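Local coordinates for hypothetical protein (Pseudomonas aeruginosa, PDB 2H9F) that probably isomerises methylaconitate as a member of the PrpF family, and assembles as a two-chain protein, at residues A12-G17 / R382-G387. Numbering follows the deposited sequence.
Sequences ATYLRG and RILMEG
Tyr14 faces two residues of the strand 382-386 at once, Leu384 and Met385, and this classic beta bulge shapes the antiparallel pairing with 12-17. The carbonyl oxygen of Tyr14 accepts from both successive amides: Leu384 N lies 2.8 Å from Tyr14 O, Met385 N 3.2 Å from the same oxygen, both in the carbonyl plane. Tyr14 N in turn donates to Met385 O. On either side of the bulge, Ala12 and Gly387 exchange two backbone bonds, as do Arg16 and Arg382.

Within the bulge, the CB of Leu384 points toward 12-17. Its CD1 lies obliquely by the Tyr14 ring, 3.9 Å from Tyr14 CE2, while its CB comes within 3.4 Å of Tyr14 O. With CG of Tyr14 anti to the backbone N (chi1 -174°), the ring meets Leu384 through its CD2-CE2 side. On the sheet face carrying Thr13, Leu15 and Ile383, packing is close: Ile383 CG1 reaches Thr13 CG2 at 3.6 Å and Leu15 CG at 4.0 Å. Phe115 and His118 of helix 106-118 pack against this cluster.

Contact is looser at Glu386, which is partly exposed and whose carboxylate extends beyond 12-17 to salt bridges with Arg9 and Arg390 of the second subunit. Arg16 and Arg382 are buried; the guanidinium end of Arg16 rests against the aliphatic stem of Arg382, Arg16 NH2 lying 3.9 Å from Arg382 CG, with the two guanidinium planes 42° apart. Both salt-bridge to Asp60 OD1 of the second subunit, and residues 385-387 also pair with a strand of that chain. The shared carboxylate would probably offset part of the two neighbouring positive charges, so the paired strands are tied to the dimer interface by charge as well as by backbone.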
ATOM      1  N   ALA A  12      -2.385   3.448 -19.812  1.00 28.35           N
ATOM      2  CA  ALA A  12      -1.320   3.192 -18.840  1.00 25.12           C
ATOM      3  C   ALA A  12      -1.236   1.693 -18.636  1.00 27.88           C
ATOM      4  O   ALA A  12      -2.186   0.973 -18.894  1.00 27.50           O
ATOM      5  CB  ALA A  12      -1.607   3.810 -17.452  1.00 26.19           C
ATOM      6  N   THR A  13      -0.098   1.304 -18.088  1.00 26.68           N
ATOM      7  CA  THR A  13       0.199  -0.057 -17.687  1.00 29.80           C
ATOM      8  C   THR A  13       0.811   0.000 -16.287  1.00 27.94           C
ATOM      9  O   THR A  13       1.749   0.784 -15.997  1.00 27.25           O
ATOM     10  CB  THR A  13       1.129  -0.719 -18.687  1.00 27.32           C
ATOM     11  OG1 THR A  13       0.574  -0.520 -19.999  1.00 31.55           O
ATOM     12  CG2 THR A  13       1.265  -2.246 -18.398  1.00 24.39           C
ATOM     13  N   TYR A  14       0.267  -0.844 -15.421  1.00 28.37           N
ATOM     14  CA  TYR A  14       0.741  -0.910 -14.068  1.00 28.70           C
ATOM     15  C   TYR A  14       1.556  -2.182 -13.931  1.00 32.32           C
ATOM     16  O   TYR A  14       1.047  -3.289 -14.119  1.00 26.72           O
ATOM     17  CB  TYR A  14      -0.453  -0.853 -13.122  1.00 31.44           C
ATOM     18  CG  TYR A  14      -0.130  -0.769 -11.650  1.00 30.27           C
ATOM     19  CD1 TYR A  14       0.652   0.243 -11.129  1.00 29.26           C
ATOM     20  CD2 TYR A  14      -0.606  -1.714 -10.777  1.00 30.43           C
ATOM     21  CE1 TYR A  14       0.934   0.336  -9.741  1.00 24.14           C
ATOM     22  CE2 TYR A  14      -0.334  -1.634  -9.400  1.00 26.83           C
ATOM     23  CZ  TYR A  14       0.443  -0.645  -8.899  1.00 31.14           C
ATOM     24  OH  TYR A  14       0.685  -0.615  -7.566  1.00 31.17           O
ATOM     25  N   LEU A  15       2.842  -2.005 -13.651  1.00 32.11           N
ATOM     26  CA  LEU A  15       3.794  -3.128 -13.653  1.00 32.86           C
ATOM     27  C   LEU A  15       4.525  -3.187 -12.331  1.00 33.04           C
ATOM     28  O   LEU A  15       4.843  -2.148 -11.712  1.00 26.78           O
ATOM     29  CB  LEU A  15       4.931  -2.929 -14.667  1.00 33.27           C
ATOM     30  CG  LEU A  15       4.709  -3.014 -16.164  1.00 36.21           C
ATOM     31  CD1 LEU A  15       4.638  -1.652 -16.727  1.00 38.50           C
ATOM     32  CD2 LEU A  15       5.866  -3.820 -16.822  1.00 39.17           C
ATOM     33  N   ARG A  16       4.892  -4.409 -11.978  1.00 29.51           N
ATOM     34  CA  ARG A  16       5.953  -4.662 -11.027  1.00 28.48           C
ATOM     35  C   ARG A  16       7.256  -4.762 -11.771  1.00 28.06           C
ATOM     36  O   ARG A  16       7.379  -5.544 -12.711  1.00 27.73           O
ATOM     37  CB  ARG A  16       5.781  -5.979 -10.307  1.00 25.86           C
ATOM     38  CG  ARG A  16       6.926  -6.217  -9.336  1.00 28.61           C
ATOM     39  CD  ARG A  16       6.892  -7.553  -8.630  1.00 26.09           C
ATOM     40  NE  ARG A  16       6.903  -8.732  -9.513  1.00 30.12           N
ATOM     41  CZ  ARG A  16       7.978  -9.189 -10.152  1.00 28.30           C
ATOM     42  NH1 ARG A  16       9.130  -8.546 -10.088  1.00 29.42           N
ATOM     43  NH2 ARG A  16       7.868 -10.272 -10.891  1.00 31.64           N
ATOM     44  N   GLY A  17       8.218  -3.968 -11.338  1.00 29.18           N
ATOM     45  CA  GLY A  17       9.587  -3.995 -11.883  1.00 31.12           C
ATOM     46  C   GLY A  17      10.505  -4.224 -10.714  1.00 30.74           C
ATOM     47  O   GLY A  17      10.639  -3.372  -9.823  1.00 29.79           O
ATOM     48  N   ARG A 382       6.593  -7.924 -14.223  1.00 28.98           N
ATOM     49  CA  ARG A 382       5.358  -8.365 -14.843  1.00 29.18           C
ATOM     50  C   ARG A 382       4.277  -7.293 -14.813  1.00 25.70           C
ATOM     51  O   ARG A 382       4.226  -6.428 -13.906  1.00 28.84           O
ATOM     52  CB  ARG A 382       4.799  -9.642 -14.174  1.00 30.01           C
ATOM     53  CG  ARG A 382       4.504  -9.529 -12.739  1.00 33.68           C
ATOM     54  CD  ARG A 382       4.001 -10.901 -12.136  1.00 36.20           C
ATOM     55  NE  ARG A 382       2.614 -11.050 -12.379  1.00 38.40           N
ATOM     56  CZ  ARG A 382       1.633 -10.828 -11.511  1.00 37.22           C
ATOM     57  NH1 ARG A 382       1.814 -10.502 -10.243  1.00 37.34           N
ATOM     58  NH2 ARG A 382       0.405 -11.004 -11.936  1.00 31.94           N
ATOM     59  N   ILE A 383       3.409  -7.359 -15.818  1.00 26.75           N
ATOM     60  CA  ILE A 383       2.237  -6.511 -15.877  1.00 26.24           C
ATOM     61  C   ILE A 383       1.212  -6.971 -14.855  1.00 27.19           C
ATOM     62  O   ILE A 383       0.873  -8.165 -14.791  1.00 24.99           O
ATOM     63  CB  ILE A 383       1.624  -6.466 -17.320  1.00 26.13           C
ATOM     64  CG1 ILE A 383       2.548  -5.659 -18.246  1.00 28.17           C
ATOM     65  CG2 ILE A 383       0.215  -5.803 -17.286  1.00 29.75           C
ATOM     66  CD1 ILE A 383       2.130  -5.769 -19.733  1.00 28.65           C
ATOM     67  N   LEU A 384       0.722  -6.032 -14.056  1.00 29.92           N
ATOM     68  CA  LEU A 384      -0.313  -6.329 -13.055  1.00 30.11           C
ATOM     69  C   LEU A 384      -1.697  -5.926 -13.587  1.00 28.85           C
ATOM     70  O   LEU A 384      -2.677  -6.603 -13.413  1.00 26.34           O
ATOM     71  CB  LEU A 384       0.002  -5.542 -11.746  1.00 34.12           C
ATOM     72  CG  LEU A 384       1.385  -5.804 -11.106  1.00 33.56           C
ATOM     73  CD1 LEU A 384       1.646  -4.925  -9.903  1.00 27.85           C
ATOM     74  CD2 LEU A 384       1.536  -7.221 -10.752  1.00 27.73           C
HETATM   75  N   MSE A 385      -1.767  -4.756 -14.205  1.00 28.78           N
HETATM   76  CA  MSE A 385      -2.985  -4.318 -14.831  1.00 26.63           C
HETATM   77  C   MSE A 385      -2.661  -3.411 -16.023  1.00 29.76           C
HETATM   78  O   MSE A 385      -1.670  -2.730 -16.010  1.00 27.07           O
HETATM   79  CB  MSE A 385      -3.867  -3.619 -13.761  1.00 27.43           C
HETATM   80  CG  MSE A 385      -5.274  -3.316 -14.249  1.00 19.68           C
HETATM   81 SE   MSE A 385      -6.408  -2.571 -12.843  0.70 22.62          SE
HETATM   82  CE  MSE A 385      -7.945  -2.504 -13.884  1.00 27.51           C
ATOM     83  N   GLU A 386      -3.483  -3.458 -17.068  1.00 29.55           N
ATOM     84  CA  GLU A 386      -3.296  -2.627 -18.238  1.00 29.84           C
ATOM     85  C   GLU A 386      -4.641  -2.051 -18.697  1.00 27.99           C
ATOM     86  O   GLU A 386      -5.660  -2.659 -18.545  1.00 25.94           O
ATOM     87  CB  GLU A 386      -2.711  -3.462 -19.376  1.00 31.98           C
ATOM     88  CG  GLU A 386      -3.534  -4.730 -19.631  1.00 35.93           C
ATOM     89  CD  GLU A 386      -3.116  -5.527 -20.849  1.00 38.93           C
ATOM     90  OE1 GLU A 386      -3.018  -4.970 -21.960  1.00 54.30           O
ATOM     91  OE2 GLU A 386      -2.917  -6.731 -20.686  1.00 36.30           O
ATOM     92  N   GLY A 387      -4.620  -0.862 -19.294  1.00 28.27           N
ATOM     93  CA  GLY A 387      -5.840  -0.266 -19.769  1.00 25.63           C
ATOM     94  C   GLY A 387      -5.650   1.234 -19.658  1.00 26.83           C
ATOM     95  O   GLY A 387      -4.815   1.810 -20.358  1.00 26.22           O
TER